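Local coordinates for protein diacylglycerol lipase (Aspergillus oryzae, PDB 5XK2) that probably hydrolyses the ester bonds of mono- and diacylglycerols, as a class 3 lipase of the alpha/beta-hydrolase fold captured in a closed conformation, at residues 82-87 and 140-145; 101-106 and 214-219; 198-203 and 218-223. One frame throughout, in Å; residues are numbered along the deposited sequence.

Three contacts sample the alpha/beta-hydrolase fold. Contacts 1 and 3 both reach the central mixed sheet, through strands 83-89 and 198-203, with strands 146-152 and 173-178 between them; their centres lie about 25 Å apart and their nearest atoms about 12 Å. Contact 2 sits beyond contact 3, beside the second subunit, its centre about 34 Å from that of contact 1 and on the opposite side of the chain's centre. Contacts 2 and 3 share Y218 and V219, with about 16 Å between centres. S153, H268 and D206 are arranged as a charge-relay triad and probably form the active site; D206 lies three residues after strand 198-203, S153 on the turn after strand 146-152.

Contact 1. Residues 82-87 and 140-145; sequences KAIVVA and PEHSDY
The ring of Y145 is sandwiched between K82 and H142. K82 CA stands over the middle of one face as a CH-pi contact, 3.7 Å from the centroid of the Y145 ring, and CB of H142 covers the opposite face. At the edge, in the plane of the ring, sits OD1 of D144; the edge of the H142 imidazole meets CZ of Y145. The Y145 hydroxyl is hydrogen-bonded to OD1 of N79, and H142 ND1 to O of L138. Here the lipase's alpha/beta-hydrolase sheet receives its next parallel strand: a type I turn from H142 to Y145, closed by Y145 N to H142 O at 3.1 Å, leads from helix 118-138 into strand 146-152, beside the start of strand 83-89. K82 and A83 form a G1 bulge opposite D78. The K82 side chain runs at about a right angle to that of Y145, its CG 3.8 Å from CE1 of Y145. A bend at chi3 (75°) lets it reach D144, where NZ of K82 makes a 2.7 Å salt bridge to OD2 of D144 on its syn side, 32° out of the carboxylate plane. Deeper in, I84 CD1 packs 3.9 Å from Y145 CD2.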
loop_
_atom_site.group_PDB
_atom_site.type_symbol
_atom_site.label_atom_id
_atom_site.label_comp_id
_atom_site.label_asym_id
_atom_site.label_seq_id
_atom_site.Cartn_x
_atom_site.Cartn_y
_atom_site.Cartn_z
ATOM N N LYS A 82 -20.497 -0.150 29.834
ATOM C CA LYS A 82 -20.596 1.227 30.315
ATOM C C LYS A 82 -19.492 2.096 29.751
ATOM O O LYS A 82 -18.701 2.696 30.484
ATOM C CB LYS A 82 -20.617 1.263 31.845
ATOM C CG LYS A 82 -21.951 0.753 32.365
ATOM C CD LYS A 82 -22.045 0.769 33.874
ATOM C CE LYS A 82 -22.252 2.172 34.411
ATOM N NZ LYS A 82 -22.484 2.123 35.880
ATOM N N ALA A 83 -19.438 2.133 28.425
ATOM C CA ALA A 83 -18.429 2.897 27.721
ATOM C C ALA A 83 -19.028 3.657 26.567
ATOM O O ALA A 83 -19.900 3.143 25.874
ATOM C CB ALA A 83 -17.325 1.967 27.208
ATOM N N ILE A 84 -18.533 4.868 26.364
ATOM C CA ILE A 84 -18.776 5.606 25.133
ATOM C C ILE A 84 -17.518 5.417 24.326
ATOM O O ILE A 84 -16.428 5.686 24.810
ATOM C CB ILE A 84 -19.031 7.096 25.366
ATOM C CG1 ILE A 84 -20.208 7.318 26.335
ATOM C CG2 ILE A 84 -19.222 7.817 24.020
ATOM C CD1 ILE A 84 -21.505 6.680 25.894
ATOM N N VAL A 85 -17.667 4.932 23.104
ATOM C CA VAL A 85 -16.519 4.588 22.286
ATOM C C VAL A 85 -16.407 5.533 21.099
ATOM O O VAL A 85 -17.359 5.684 20.338
ATOM C CB VAL A 85 -16.637 3.141 21.775
ATOM C CG1 VAL A 85 -15.419 2.788 20.947
ATOM C CG2 VAL A 85 -16.804 2.178 22.948
ATOM N N VAL A 86 -15.252 6.171 20.956
ATOM C CA VAL A 86 -14.944 7.003 19.805
ATOM C C VAL A 86 -13.910 6.228 18.993
ATOM O O VAL A 86 -12.792 6.025 19.459
ATOM C CB VAL A 86 -14.377 8.382 20.231
ATOM C CG1 VAL A 86 -14.118 9.253 18.995
ATOM C CG2 VAL A 86 -15.330 9.075 21.214
ATOM N N ALA A 87 -14.279 5.783 17.796
ATOM C CA ALA A 87 -13.414 4.886 17.050
ATOM C C ALA A 87 -13.095 5.475 15.690
ATOM O O ALA A 87 -13.983 6.020 15.019
ATOM C CB ALA A 87 -14.082 3.515 16.904
ATOM N N PRO A 140 -25.355 13.251 30.067
ATOM C CA PRO A 140 -26.345 13.220 31.158
ATOM C C PRO A 140 -26.956 11.859 31.456
ATOM O O PRO A 140 -27.146 11.555 32.629
ATOM C CB PRO A 140 -27.435 14.183 30.668
ATOM C CG PRO A 140 -26.732 15.110 29.776
ATOM C CD PRO A 140 -25.713 14.263 29.056
ATOM N N GLU A 141 -27.250 11.052 30.438
ATOM C CA GLU A 141 -27.849 9.747 30.694
ATOM C C GLU A 141 -26.816 8.623 30.816
ATOM O O GLU A 141 -27.178 7.471 31.035
ATOM C CB GLU A 141 -28.851 9.392 29.584
ATOM C CG GLU A 141 -30.015 10.386 29.396
ATOM C CD GLU A 141 -30.905 10.529 30.628
ATOM O OE1 GLU A 141 -30.836 9.653 31.522
ATOM O OE2 GLU A 141 -31.686 11.520 30.698
ATOM N N HIS A 142 -25.571 8.933 30.480
ATOM C CA HIS A 142 -24.420 8.024 30.588
ATOM C C HIS A 142 -23.316 8.494 31.547
ATOM O O HIS A 142 -22.155 8.404 31.175
ATOM C CB HIS A 142 -23.892 7.710 29.198
ATOM C CG HIS A 142 -24.979 7.272 28.257
ATOM N ND1 HIS A 142 -25.750 8.172 27.554
ATOM C CD2 HIS A 142 -25.466 6.043 27.952
ATOM C CE1 HIS A 142 -26.641 7.519 26.826
ATOM N NE2 HIS A 142 -26.489 6.223 27.047
ATOM N N SER A 143 -23.654 9.266 32.578
ATOM C CA SER A 143 -22.666 10.138 33.237
ATOM C C SER A 143 -21.408 9.457 33.802
ATOM O O SER A 143 -20.354 10.082 33.852
ATOM C CB SER A 143 -23.344 10.931 34.365
ATOM O OG SER A 143 -23.824 10.072 35.377
ATOM N N ASP A 144 -21.518 8.206 34.232
ATOM C CA ASP A 144 -20.370 7.501 34.809
ATOM C C ASP A 144 -19.646 6.586 33.823
ATOM O O ASP A 144 -18.814 5.784 34.231
ATOM C CB ASP A 144 -20.797 6.701 36.040
ATOM C CG ASP A 144 -21.817 5.640 35.719
ATOM O OD1 ASP A 144 -22.447 5.716 34.640
ATOM O OD2 ASP A 144 -22.007 4.739 36.562
ATOM N N TYR A 145 -20.002 6.648 32.544
ATOM C CA TYR A 145 -19.372 5.777 31.551
ATOM C C TYR A 145 -17.922 6.141 31.274
ATOM O O TYR A 145 -17.543 7.326 31.327
ATOM C CB TYR A 145 -20.153 5.819 30.221
ATOM C CG TYR A 145 -21.438 5.012 30.180
ATOM C CD1 TYR A 145 -22.244 4.865 31.304
ATOM C CD2 TYR A 145 -21.850 4.407 29.003
ATOM C CE1 TYR A 145 -23.416 4.127 31.267
ATOM C CE2 TYR A 145 -23.028 3.661 28.946
ATOM C CZ TYR A 145 -23.804 3.524 30.088
ATOM O OH TYR A 145 -24.962 2.807 30.062
#

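Contact 2. Residues 101-106 and 214-219; sequences ATFPQT and LTMGYV
Y218 reaches across to F103 and Q105, tying a loop of the class 3 lipase fold that follows strand 198-203 to the segment running into the small two-stranded antiparallel sheet of 105-106 and 116-117. With CG anti to its own carbonyl carbon (chi1 -68°), Y218 aims its hydroxyl at the F103 carbonyl: OH donates to O of F103 at 2.7 Å, from above the carbonyl plane and 51° out of it. The rotation about CB-CG (chi2 -90°) decides which way the ring faces, and turns one face to Q105. The Q105 side chain comes from the opposite direction. Extended beyond CG, it runs over the Y218 ring until NE2 stands above the centre of that face, with the amide plane almost perpendicular to the ring. From there NE2 of Q105 makes a weak bond to O of G217, 3.0 Å long. Nearer its root, Q105 CG is pressed against the same hydroxyl, 3.2 Å from OH of Y218.

M216, also extended beyond CG, brings its thioether to F103 in an oblique Met-aromatic contact, SD lying 4.8 Å from the centroid of the F103 ring. The methyl CE meets that ring at its edge, in plane. L263 of the second subunit packs on both F103 and M216, and W97 meets the F103 ring edge-to-face. One water donates to both backbone carbonyls, 3.0 Å from O of F103 and 3.1 Å from O of M216.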
loop_
_atom_site.group_PDB
_atom_site.type_symbol
_atom_site.label_atom_id
_atom_site.label_comp_id
_atom_site.label_asym_id
_atom_site.label_seq_id
_atom_site.Cartn_x
_atom_site.Cartn_y
_atom_site.Cartn_z
ATOM N N ALA A 101 6.978 10.715 1.156
ATOM C CA ALA A 101 8.132 10.482 2.018
ATOM C C ALA A 101 8.417 11.705 2.887
ATOM O O ALA A 101 9.544 11.896 3.346
ATOM C CB ALA A 101 9.363 10.116 1.190
ATOM N N THR A 102 7.386 12.519 3.107
ATOM C CA THR A 102 7.495 13.711 3.945
ATOM C C THR A 102 6.349 13.713 4.950
ATOM O O THR A 102 5.227 13.356 4.606
ATOM C CB THR A 102 7.476 15.016 3.105
ATOM O OG1 THR A 102 7.505 16.152 3.973
ATOM C CG2 THR A 102 6.237 15.094 2.238
ATOM N N PHE A 103 6.641 14.087 6.192
ATOM C CA PHE A 103 5.641 14.058 7.262
ATOM C C PHE A 103 5.772 15.323 8.112
ATOM O O PHE A 103 6.309 15.286 9.220
ATOM C CB PHE A 103 5.814 12.815 8.153
ATOM C CG PHE A 103 5.620 11.493 7.425
ATOM C CD1 PHE A 103 4.355 10.943 7.270
ATOM C CD2 PHE A 103 6.708 10.807 6.924
ATOM C CE1 PHE A 103 4.184 9.722 6.608
ATOM C CE2 PHE A 103 6.541 9.593 6.261
ATOM C CZ PHE A 103 5.278 9.054 6.117
ATOM N N PRO A 104 5.310 16.462 7.579
ATOM C CA PRO A 104 5.459 17.729 8.305
ATOM C C PRO A 104 4.720 17.757 9.632
ATOM O O PRO A 104 3.666 17.124 9.779
ATOM C CB PRO A 104 4.864 18.758 7.343
ATOM C CG PRO A 104 3.967 17.977 6.453
ATOM C CD PRO A 104 4.619 16.636 6.292
ATOM N N GLN A 105 5.280 18.525 10.571
ATOM C CA GLN A 105 4.716 18.705 11.905
ATOM C C GLN A 105 3.924 20.003 11.995
ATOM O O GLN A 105 4.155 20.942 11.226
ATOM C CB GLN A 105 5.814 18.701 12.968
ATOM C CG GLN A 105 6.542 17.367 13.032
ATOM C CD GLN A 105 7.503 17.290 14.172
ATOM O OE1 GLN A 105 7.979 18.309 14.663
ATOM N NE2 GLN A 105 7.805 16.073 14.608
ATOM N N THR A 106 2.938 20.015 12.884
ATOM C CA THR A 106 2.125 21.212 13.112
ATOM C C THR A 106 1.957 21.426 14.617
ATOM O O THR A 106 2.181 20.507 15.396
ATOM C CB THR A 106 0.754 21.065 12.407
ATOM O OG1 THR A 106 0.090 22.329 12.335
ATOM C CG2 THR A 106 -0.138 20.048 13.135
ATOM N N LEU A 214 12.298 8.440 13.374
ATOM C CA LEU A 214 12.953 9.155 14.452
ATOM C C LEU A 214 13.695 10.379 13.921
ATOM O O LEU A 214 13.708 11.429 14.563
ATOM C CB LEU A 214 13.939 8.236 15.183
ATOM C CG LEU A 214 13.273 7.040 15.849
ATOM C CD1 LEU A 214 14.310 5.998 16.267
ATOM C CD2 LEU A 214 12.454 7.526 17.044
ATOM N N THR A 215 14.330 10.232 12.759
ATOM C CA THR A 215 15.124 11.321 12.187
ATOM C C THR A 215 14.249 12.465 11.660
ATOM O O THR A 215 14.742 13.551 11.354
ATOM C CB THR A 215 16.038 10.810 11.038
ATOM O OG1 THR A 215 15.259 10.049 10.109
ATOM C CG2 THR A 215 17.145 9.929 11.589
ATOM N N MET A 216 12.941 12.224 11.576
ATOM C CA MET A 216 11.993 13.259 11.191
ATOM C C MET A 216 11.447 14.020 12.412
ATOM O O MET A 216 10.540 14.854 12.289
ATOM C CB MET A 216 10.846 12.642 10.387
ATOM C CG MET A 216 11.271 12.112 9.031
ATOM S SD MET A 216 9.943 11.120 8.335
ATOM C CE MET A 216 10.581 10.770 6.696
ATOM N N GLY A 217 11.980 13.707 13.590
ATOM C CA GLY A 217 11.604 14.412 14.807
ATOM C C GLY A 217 10.416 13.841 15.557
ATOM O O GLY A 217 9.779 14.537 16.347
ATOM N N TYR A 218 10.104 12.573 15.308
ATOM C CA TYR A 218 8.992 11.928 15.994
ATOM C C TYR A 218 9.483 10.884 16.974
ATOM O O TYR A 218 10.534 10.264 16.768
ATOM C CB TYR A 218 8.058 11.250 14.995
ATOM C CG TYR A 218 7.312 12.211 14.108
ATOM C CD1 TYR A 218 6.079 12.706 14.497
ATOM C CD2 TYR A 218 7.831 12.605 12.884
ATOM C CE1 TYR A 218 5.370 13.586 13.683
ATOM C CE2 TYR A 218 7.130 13.484 12.054
ATOM C CZ TYR A 218 5.898 13.957 12.468
ATOM O OH TYR A 218 5.183 14.813 11.668
ATOM N N VAL A 219 8.727 10.698 18.048
ATOM C CA VAL A 219 8.979 9.602 18.969
ATOM C C VAL A 219 7.637 8.941 19.263
ATOM O O VAL A 219 6.625 9.359 18.720
ATOM C CB VAL A 219 9.671 10.084 20.259
ATOM C CG1 VAL A 219 11.010 10.712 19.919
ATOM C CG2 VAL A 219 8.811 11.062 20.966
HETATM O O HOH W 1 9.129 15.951 9.812
#

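Contact 3. Residues 198-203 and 218-223; sequences NYRFTH and YVHISP
R200 lays its guanidinium flat on the imidazole of H220, planes 7° apart and centres 3.6 Å from each other. Strand 198-203 belongs to the parallel part of the alpha/beta-hydrolase sheet, and 218-223 ends the connection to the neighbouring strand 224-227. The R200-H220 stack is the tight half. The R200 chain leaves the strand with CG anti to the backbone N (chi1 177°), bends at chi3 and is turned about CD-NE (chi4 80°), which lays one face on H220 and points the NE/NH2 edge at I221. NE and NH2 of R200 both donate hydrogen bonds to O of I221, 2.8 and 3.0 Å long, the second nearly in line with the C=O bond. Stack and paired bonds together fix the guanidinium's tilt and rotation, while H220 NE2 is held by O of P209.

Around N198 and P223 the fit is looser and partly water-mediated. I221 CG2 rests 4.0 Å from CG of N198. N198 OD1 is hydrogen-bonded to NH1 of R167 and ND2 to O of I192; a water also bridges ND2 to S222 O. P223, after a cis peptide bond, touches the strand lightly and is also linked to it by a second water, which accepts from R200 N at 2.9 Å and donates to P223 O at 2.7 Å.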
loop_
_atom_site.group_PDB
_atom_site.type_symbol
_atom_site.label_atom_id
_atom_site.label_comp_id
_atom_site.label_asym_id
_atom_site.label_seq_id
_atom_site.Cartn_x
_atom_site.Cartn_y
_atom_site.Cartn_z
ATOM N N ASN A 198 -2.899 4.999 28.461
ATOM C CA ASN A 198 -2.469 4.766 27.082
ATOM C C ASN A 198 -2.131 3.317 26.827
ATOM O O ASN A 198 -1.238 2.763 27.481
ATOM C CB ASN A 198 -1.241 5.600 26.757
ATOM C CG ASN A 198 -1.490 7.087 26.940
ATOM O OD1 ASN A 198 -2.428 7.626 26.378
ATOM N ND2 ASN A 198 -0.646 7.744 27.735
ATOM N N TYR A 199 -2.816 2.697 25.871
ATOM C CA TYR A 199 -2.435 1.345 25.465
ATOM C C TYR A 199 -2.146 1.322 23.974
ATOM O O TYR A 199 -3.046 1.114 23.139
ATOM C CB TYR A 199 -3.559 0.366 25.838
ATOM C CG TYR A 199 -3.913 0.520 27.289
ATOM C CD1 TYR A 199 -3.108 -0.050 28.269
ATOM C CD2 TYR A 199 -5.018 1.268 27.687
ATOM C CE1 TYR A 199 -3.393 0.136 29.632
ATOM C CE2 TYR A 199 -5.319 1.447 29.050
ATOM C CZ TYR A 199 -4.489 0.868 30.010
ATOM O OH TYR A 199 -4.744 1.015 31.359
ATOM N N ARG A 200 -0.860 1.410 23.662
ATOM C CA ARG A 200 -0.388 1.429 22.287
ATOM C C ARG A 200 0.275 0.096 21.985
ATOM O O ARG A 200 1.147 -0.357 22.743
ATOM C CB ARG A 200 0.599 2.583 22.047
ATOM C CG ARG A 200 1.177 2.562 20.605
ATOM C CD ARG A 200 2.148 3.715 20.370
ATOM N NE ARG A 200 3.375 3.606 21.177
ATOM C CZ ARG A 200 4.419 2.824 20.890
ATOM N NH1 ARG A 200 4.407 2.052 19.798
ATOM N NH2 ARG A 200 5.497 2.834 21.687
ATOM N N PHE A 201 -0.147 -0.533 20.890
ATOM C CA PHE A 201 0.326 -1.876 20.543
ATOM C C PHE A 201 1.174 -1.911 19.301
ATOM O O PHE A 201 0.961 -1.158 18.357
ATOM C CB PHE A 201 -0.872 -2.815 20.346
ATOM C CG PHE A 201 -1.705 -2.960 21.580
ATOM C CD1 PHE A 201 -2.694 -2.038 21.861
ATOM C CD2 PHE A 201 -1.483 -4.001 22.461
ATOM C CE1 PHE A 201 -3.477 -2.156 23.011
ATOM C CE2 PHE A 201 -2.235 -4.123 23.616
ATOM C CZ PHE A 201 -3.238 -3.191 23.895
ATOM N N THR A 202 2.134 -2.830 19.302
ATOM C CA THR A 202 2.879 -3.184 18.102
ATOM C C THR A 202 2.894 -4.696 17.963
ATOM O O THR A 202 2.636 -5.428 18.926
ATOM C CB THR A 202 4.326 -2.728 18.166
ATOM O OG1 THR A 202 4.940 -3.371 19.297
ATOM C CG2 THR A 202 4.425 -1.187 18.306
ATOM N N HIS A 203 3.193 -5.173 16.767
ATOM C CA HIS A 203 3.177 -6.615 16.546
ATOM C C HIS A 203 4.383 -7.024 15.744
ATOM O O HIS A 203 4.482 -6.662 14.570
ATOM C CB HIS A 203 1.896 -7.023 15.813
ATOM C CG HIS A 203 1.800 -8.500 15.558
ATOM N ND1 HIS A 203 1.392 -9.019 14.350
ATOM C CD2 HIS A 203 2.084 -9.564 16.353
ATOM C CE1 HIS A 203 1.402 -10.343 14.413
ATOM N NE2 HIS A 203 1.822 -10.700 15.612
ATOM N N TYR A 218 10.104 12.573 15.308
ATOM C CA TYR A 218 8.992 11.928 15.994
ATOM C C TYR A 218 9.483 10.884 16.974
ATOM O O TYR A 218 10.534 10.264 16.768
ATOM C CB TYR A 218 8.058 11.250 14.995
ATOM C CG TYR A 218 7.312 12.211 14.108
ATOM C CD1 TYR A 218 6.079 12.706 14.497
ATOM C CD2 TYR A 218 7.831 12.605 12.884
ATOM C CE1 TYR A 218 5.370 13.586 13.683
ATOM C CE2 TYR A 218 7.130 13.484 12.054
ATOM C CZ TYR A 218 5.898 13.957 12.468
ATOM O OH TYR A 218 5.183 14.813 11.668
ATOM N N VAL A 219 8.727 10.698 18.048
ATOM C CA VAL A 219 8.979 9.602 18.969
ATOM C C VAL A 219 7.637 8.941 19.263
ATOM O O VAL A 219 6.625 9.359 18.720
ATOM C CB VAL A 219 9.671 10.084 20.259
ATOM C CG1 VAL A 219 11.010 10.712 19.919
ATOM C CG2 VAL A 219 8.811 11.062 20.966
ATOM N N HIS A 220 7.618 7.893 20.084
ATOM C CA HIS A 220 6.348 7.219 20.394
ATOM C C HIS A 220 5.863 7.550 21.791
ATOM O O HIS A 220 6.656 7.799 22.709
ATOM C CB HIS A 220 6.488 5.682 20.307
ATOM C CG HIS A 220 6.075 5.080 19.004
ATOM N ND1 HIS A 220 4.794 5.203 18.500
ATOM C CD2 HIS A 220 6.743 4.275 18.140
ATOM C CE1 HIS A 220 4.703 4.537 17.366
ATOM N NE2 HIS A 220 5.870 3.951 17.126
ATOM N N ILE A 221 4.543 7.533 21.953
ATOM C CA ILE A 221 3.920 7.452 23.255
ATOM C C ILE A 221 4.370 6.167 23.939
ATOM O O ILE A 221 4.507 5.125 23.292
ATOM C CB ILE A 221 2.385 7.471 23.109
ATOM C CG1 ILE A 221 1.956 8.805 22.503
ATOM C CG2 ILE A 221 1.685 7.195 24.436
ATOM C CD1 ILE A 221 0.596 8.719 21.766
ATOM N N SER A 222 4.618 6.249 25.241
ATOM C CA SER A 222 5.042 5.107 26.033
ATOM C C SER A 222 3.924 4.722 27.018
ATOM O O SER A 222 3.145 5.576 27.436
ATOM C CB SER A 222 6.347 5.476 26.769
ATOM O OG SER A 222 6.659 4.529 27.773
ATOM N N PRO A 223 3.820 3.435 27.389
ATOM C CA PRO A 223 4.684 2.331 26.944
ATOM C C PRO A 223 4.237 1.690 25.640
ATOM O O PRO A 223 3.180 2.003 25.095
ATOM C CB PRO A 223 4.551 1.311 28.088
ATOM C CG PRO A 223 3.132 1.511 28.567
ATOM C CD PRO A 223 2.880 3.008 28.439
HETATM O O HOH W 2 1.277 5.968 29.227
HETATM O O HOH W 3 0.715 2.881 25.540
#